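Local coordinates for protein serine repeat antigen 5 (Plasmodium falciparum, PDB 6X42) that is a papain-family pseudo-zymogen of the malaria parasite, with a protease-like fold and prodomain but probably no ordinary cysteine-protease activity, at residues A[47-52]-A[120-125]; A[78-83]-A[111-116]. One frame throughout, in Å; residues are numbered along the deposited sequence.

Contact 1: A[47-52]-A[120-125]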
loop_
_atom_site.group_PDB
_atom_site.type_symbol
_atom_site.label_atom_id
_atom_site.label_comp_id
_atom_site.label_asym_id
_atom_site.label_seq_id
_atom_site.Cartn_x
_atom_site.Cartn_y
_atom_site.Cartn_z
ATOM N N GLN A 47 9.207 2.969 9.074
ATOM C CA GLN A 47 8.320 3.831 9.844
ATOM C C GLN A 47 8.776 4.032 11.291
ATOM O O GLN A 47 8.244 4.911 11.989
ATOM C CB GLN A 47 6.907 3.278 9.837
ATOM C CG GLN A 47 6.721 2.032 10.665
ATOM C CD GLN A 47 5.345 1.423 10.512
ATOM O OE1 GLN A 47 5.022 0.794 9.504
ATOM N NE2 GLN A 47 4.507 1.618 11.514
ATOM N N GLY A 48 9.731 3.240 11.765
ATOM C CA GLY A 48 10.178 3.376 13.138
ATOM C C GLY A 48 9.075 3.012 14.113
ATOM O O GLY A 48 8.168 2.234 13.811
ATOM N N ASN A 49 9.129 3.619 15.290
ATOM C CA ASN A 49 8.255 3.217 16.388
ATOM C C ASN A 49 7.040 4.135 16.554
ATOM O O ASN A 49 6.677 4.524 17.664
ATOM C CB ASN A 49 9.067 3.096 17.672
ATOM C CG ASN A 49 10.103 1.971 17.603
ATOM O OD1 ASN A 49 9.976 1.040 16.807
ATOM N ND2 ASN A 49 11.137 2.055 18.436
ATOM N N CYS A 50 6.388 4.465 15.438
ATOM C CA CYS A 50 5.085 5.106 15.415
ATOM C C CYS A 50 4.173 4.290 14.509
ATOM O O CYS A 50 4.644 3.553 13.635
ATOM C CB CYS A 50 5.129 6.547 14.882
ATOM S SG CYS A 50 5.978 7.723 15.953
ATOM N N ASP A 51 2.866 4.432 14.722
ATOM C CA ASP A 51 1.852 3.681 13.963
ATOM C C ASP A 51 1.432 4.463 12.723
ATOM O O ASP A 51 0.309 4.950 12.599
ATOM C CB ASP A 51 0.657 3.375 14.844
ATOM C CG ASP A 51 -0.368 2.486 14.166
ATOM O OD1 ASP A 51 -0.076 1.921 13.092
ATOM O OD2 ASP A 51 -1.469 2.328 14.740
ATOM N N THR A 52 2.385 4.558 11.788
ATOM C CA THR A 52 2.222 5.400 10.611
ATOM C C THR A 52 2.158 4.596 9.315
ATOM O O THR A 52 2.258 5.177 8.227
ATOM C CB THR A 52 3.331 6.456 10.550
ATOM O OG1 THR A 52 4.564 5.778 10.746
ATOM C CG2 THR A 52 3.129 7.558 11.602
ATOM N N TYR A 120 11.693 11.850 6.804
ATOM C CA TYR A 120 11.056 11.167 7.921
ATOM C C TYR A 120 12.032 10.831 9.041
ATOM O O TYR A 120 13.107 10.273 8.817
ATOM C CB TYR A 120 10.383 9.889 7.435
ATOM C CG TYR A 120 9.525 9.182 8.455
ATOM C CD1 TYR A 120 8.208 9.581 8.686
ATOM C CD2 TYR A 120 10.025 8.109 9.183
ATOM C CE1 TYR A 120 7.396 8.911 9.593
ATOM C CE2 TYR A 120 9.243 7.450 10.109
ATOM C CZ TYR A 120 7.920 7.837 10.309
ATOM O OH TYR A 120 7.097 7.181 11.201
ATOM N N ASN A 121 11.614 11.120 10.261
ATOM C CA ASN A 121 12.210 10.551 11.461
ATOM C C ASN A 121 11.018 10.359 12.368
ATOM O O ASN A 121 10.259 11.312 12.589
ATOM C CB ASN A 121 13.267 11.489 12.088
ATOM C CG ASN A 121 14.010 10.871 13.273
ATOM O OD1 ASN A 121 13.454 10.057 14.011
ATOM N ND2 ASN A 121 15.272 11.282 13.470
ATOM N N TYR A 122 10.847 9.147 12.889
ATOM C CA TYR A 122 9.634 8.873 13.641
ATOM C C TYR A 122 9.512 9.787 14.849
ATOM O O TYR A 122 8.399 10.037 15.315
ATOM C CB TYR A 122 9.525 7.406 14.052
ATOM C CG TYR A 122 10.359 7.000 15.247
ATOM C CD1 TYR A 122 9.798 6.935 16.521
ATOM C CD2 TYR A 122 11.694 6.671 15.114
ATOM C CE1 TYR A 122 10.558 6.576 17.628
ATOM C CE2 TYR A 122 12.443 6.311 16.215
ATOM C CZ TYR A 122 11.880 6.263 17.470
ATOM O OH TYR A 122 12.667 5.906 18.557
ATOM N N VAL A 123 10.630 10.300 15.379
ATOM C CA VAL A 123 10.556 11.143 16.570
ATOM C C VAL A 123 9.904 12.497 16.300
ATOM O O VAL A 123 9.544 13.215 17.245
ATOM C CB VAL A 123 11.924 11.363 17.256
ATOM C CG1 VAL A 123 12.626 10.068 17.541
ATOM C CG2 VAL A 123 12.815 12.315 16.449
ATOM N N LYS A 124 9.763 12.868 15.023
ATOM C CA LYS A 124 9.135 14.114 14.614
ATOM C C LYS A 124 7.650 13.950 14.296
ATOM O O LYS A 124 6.992 14.944 13.971
ATOM C CB LYS A 124 9.854 14.679 13.390
ATOM C CG LYS A 124 11.287 15.012 13.657
ATOM C CD LYS A 124 11.867 15.729 12.465
ATOM C CE LYS A 124 13.319 16.082 12.614
ATOM N NZ LYS A 124 13.690 17.011 11.492
ATOM N N VAL A 125 7.114 12.737 14.345
ATOM C CA VAL A 125 5.699 12.513 14.076
ATOM C C VAL A 125 4.903 13.162 15.200
ATOM O O VAL A 125 5.030 12.768 16.364
ATOM C CB VAL A 125 5.418 11.011 13.951
ATOM C CG1 VAL A 125 3.916 10.757 13.908
ATOM C CG2 VAL A 125 6.098 10.475 12.711
#
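The hydroxyl of Tyr120 is used twice: it donates to the carbonyl of Gln47 (OH to O, 2.7 Å) and accepts from Thr52, whose OG1 lies 2.9 Å from Tyr120 OH. The carbonyl oxygen sits at the edge of the ring, near its plane, while the donor is tilted 21° from the carbonyl plane. Thr52 meets the tyrosine from the opposite direction, with OG1 lodged between its backbone N and carbonyl carbon (chi1 49°). Although Thr52 immediately precedes helix 53-68, its hydroxyl makes no capping bond.

Gln47 is tied at both ends of its amide. NE2 turns back to Cys50 O at 2.9 Å, in that carbonyl's plane, and OE1 bonds to Ser245 OG, so the side chain is fixed across the turn. On the other segment, Asn121 OD1 accepts from Val123 N at 3.1 Å, an Asx turn leading into the 3-10 turn 122-124.

The Tyr122 ring stands against the backbone at Gly48 and Asn49. Asn49 N lies 3.5 Å above one face, offset toward the rim, and Val123 CG1 covers the other. Gly48, with positive phi (66°), lets the backbone pass close to this ring. Cys50, joined to Cys93 by a disulfide, brings SG to the ring edge, 5.3 Å from the Tyr122 centroid, and rests it 3.9 Å from Val125 CB. Beyond the sulfur, Thr52 CG2 and Val125 CG1 meet tip to tip at 4.0 Å.

Residues 47-52 match the Gln-Gly-x-Cys run of papain-like proteases that leads into the active-site helix. Gln47 aligns with the family's oxyanion-hole glutamine, and Ser53 occupies the position usually held by the nucleophilic cysteine, consistent with a pseudo-protease.

Contact 2: A[78-83]-A[111-116]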
loop_
_atom_site.group_PDB
_atom_site.type_symbol
_atom_site.label_atom_id
_atom_site.label_comp_id
_atom_site.label_asym_id
_atom_site.label_seq_id
_atom_site.Cartn_x
_atom_site.Cartn_y
_atom_site.Cartn_z
ATOM N N ALA A 78 6.168 11.283 4.001
ATOM C CA ALA A 78 5.220 10.747 4.970
ATOM C C ALA A 78 5.057 11.698 6.148
ATOM O O ALA A 78 3.977 11.793 6.738
ATOM C CB ALA A 78 5.693 9.394 5.491
ATOM N N LEU A 79 6.140 12.373 6.539
ATOM C CA LEU A 79 6.089 13.237 7.720
ATOM C C LEU A 79 5.157 14.427 7.509
ATOM O O LEU A 79 4.452 14.845 8.436
ATOM C CB LEU A 79 7.499 13.692 8.084
ATOM C CG LEU A 79 7.664 14.311 9.475
ATOM C CD1 LEU A 79 7.360 13.285 10.561
ATOM C CD2 LEU A 79 9.076 14.884 9.645
ATOM N N TYR A 80 5.111 14.968 6.288
ATOM C CA TYR A 80 4.182 16.057 6.015
ATOM C C TYR A 80 2.743 15.607 6.222
ATOM O O TYR A 80 1.935 16.314 6.839
ATOM C CB TYR A 80 4.381 16.590 4.597
ATOM C CG TYR A 80 3.648 17.893 4.352
ATOM C CD1 TYR A 80 4.213 19.108 4.689
ATOM C CD2 TYR A 80 2.365 17.896 3.825
ATOM C CE1 TYR A 80 3.531 20.302 4.488
ATOM C CE2 TYR A 80 1.681 19.082 3.612
ATOM C CZ TYR A 80 2.261 20.281 3.955
ATOM O OH TYR A 80 1.578 21.472 3.758
ATOM N N VAL A 81 2.404 14.422 5.706
ATOM C CA VAL A 81 1.057 13.892 5.855
ATOM C C VAL A 81 0.746 13.604 7.316
ATOM O O VAL A 81 -0.383 13.809 7.774
ATOM C CB VAL A 81 0.857 12.665 4.949
ATOM C CG1 VAL A 81 -0.525 12.070 5.140
ATOM C CG2 VAL A 81 1.124 13.050 3.496
ATOM N N ALA A 82 1.727 13.117 8.076
ATOM C CA ALA A 82 1.485 12.854 9.488
ATOM C C ALA A 82 1.153 14.129 10.245
ATOM O O ALA A 82 0.329 14.118 11.158
ATOM C CB ALA A 82 2.730 12.239 10.121
ATOM N N ASN A 83 1.811 15.229 9.905
ATOM C CA ASN A 83 1.818 16.397 10.770
ATOM C C ASN A 83 0.861 17.492 10.341
ATOM O O ASN A 83 0.622 18.409 11.125
ATOM C CB ASN A 83 3.240 16.951 10.874
ATOM C CG ASN A 83 4.149 16.007 11.627
ATOM O OD1 ASN A 83 3.674 15.081 12.302
ATOM N ND2 ASN A 83 5.454 16.239 11.552
ATOM N N PHE A 111 -1.075 19.744 -1.390
ATOM C CA PHE A 111 0.372 19.724 -1.565
ATOM C C PHE A 111 0.923 18.456 -0.944
ATOM O O PHE A 111 0.633 18.150 0.218
ATOM C CB PHE A 111 0.993 20.952 -0.887
ATOM C CG PHE A 111 2.297 21.400 -1.493
ATOM C CD1 PHE A 111 2.342 22.485 -2.357
ATOM C CD2 PHE A 111 3.480 20.740 -1.191
ATOM C CE1 PHE A 111 3.548 22.906 -2.910
ATOM C CE2 PHE A 111 4.688 21.151 -1.743
ATOM C CZ PHE A 111 4.721 22.237 -2.603
ATOM N N LEU A 112 1.702 17.713 -1.718
ATOM C CA LEU A 112 2.465 16.580 -1.202
ATOM C C LEU A 112 3.919 16.911 -1.455
ATOM O O LEU A 112 4.398 16.782 -2.598
ATOM C CB LEU A 112 2.096 15.267 -1.886
ATOM C CG LEU A 112 0.716 14.746 -1.519
ATOM C CD1 LEU A 112 0.416 13.555 -2.406
ATOM C CD2 LEU A 112 0.631 14.406 -0.030
ATOM N N PRO A 113 4.653 17.348 -0.445
ATOM C CA PRO A 113 6.084 17.557 -0.622
ATOM C C PRO A 113 6.805 16.239 -0.842
ATOM O O PRO A 113 6.340 15.152 -0.486
ATOM C CB PRO A 113 6.527 18.189 0.704
ATOM C CG PRO A 113 5.278 18.671 1.372
ATOM C CD PRO A 113 4.202 17.734 0.904
ATOM N N ALA A 114 7.988 16.369 -1.403
ATOM C CA ALA A 114 8.889 15.246 -1.525
ATOM C C ALA A 114 9.570 14.959 -0.190
ATOM O O ALA A 114 9.804 15.862 0.629
ATOM C CB ALA A 114 9.941 15.555 -2.590
ATOM N N GLU A 115 9.881 13.673 0.013
ATOM C CA GLU A 115 10.666 13.242 1.164
ATOM C C GLU A 115 11.906 14.103 1.353
ATOM O O GLU A 115 12.256 14.451 2.482
ATOM C CB GLU A 115 11.071 11.778 0.952
ATOM C CG GLU A 115 12.022 11.200 1.977
ATOM C CD GLU A 115 11.384 10.982 3.309
ATOM O OE1 GLU A 115 10.189 11.248 3.440
ATOM O OE2 GLU A 115 12.076 10.519 4.232
ATOM N N SER A 116 12.610 14.410 0.268
ATOM C CA SER A 116 13.833 15.199 0.379
ATOM C C SER A 116 13.581 16.542 1.055
ATOM O O SER A 116 14.452 17.058 1.766
ATOM C CB SER A 116 14.430 15.399 -1.014
ATOM O OG SER A 116 14.860 14.156 -1.544
HETATM O O HOH W 1 8.510 9.238 3.852
HETATM O O HOH W 2 8.862 12.317 5.509
#
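Pro113 lies across one face of the Tyr80 ring in a CH-pi contact, its CG 3.6 Å from the ring centroid and 20° off the normal. The two side chains cross at about a right angle, and the proline's neighbouring CD comes to 3.5 Å from Tyr80 CD2, so two ring methylenes share the face. With CG anti to the backbone N (chi1 -168°), the phenol swings out from the helix to meet the loop. Phe111 O approaches the same ring obliquely, 3.7 Å from Tyr80 CE2.

Aliphatic packing adds the residue after Tyr80 and the one before Pro113: Val81 CG2 touches Leu112 CD2 at 3.8 Å, the two side chains crossing obliquely. Helix 99-109 closes this patch, placing Phe102 and Ile105 against Val81 and Ile106 against Leu112. The contact thus belongs to the helical domain of the papain fold, where the short helix 78-83 also leans on the long helix 53-68 through Ala78 and Ala82.

The polar link is made by water. Two waters lie 2.7 Å from Glu115 OE1. The one that accepts from Leu79 N at 2.9 Å donates to it, while the one that accepts from Ala78 N at 3.1 Å has other acceptors nearby as well. The carboxylate therefore faces amides in the first turn of the helix, a position that would probably favour its charged form. Its second oxygen, OE2, bonds to Tyr120 N.

In the fold
Contact 2 is nested in the chain loop that contact 1 closes, and the two, with centres about 12 Å apart, share the helical side of the papain fold. Contact 2 is buried and largely apolar, its polar link passing through water; contact 1 is partly buried, more polar, and joined directly through hydroxyl bonds beside a disulfide. Both abut helix 53-68: contact 1 at its start, contact 2 along its flank. They also touch each other. Asn83 ND2 reaches Lys124 O, and Val125 packs on Leu79, so helix 78-83 also contacts segment 120-125, while meeting segment 111-116 through other residues.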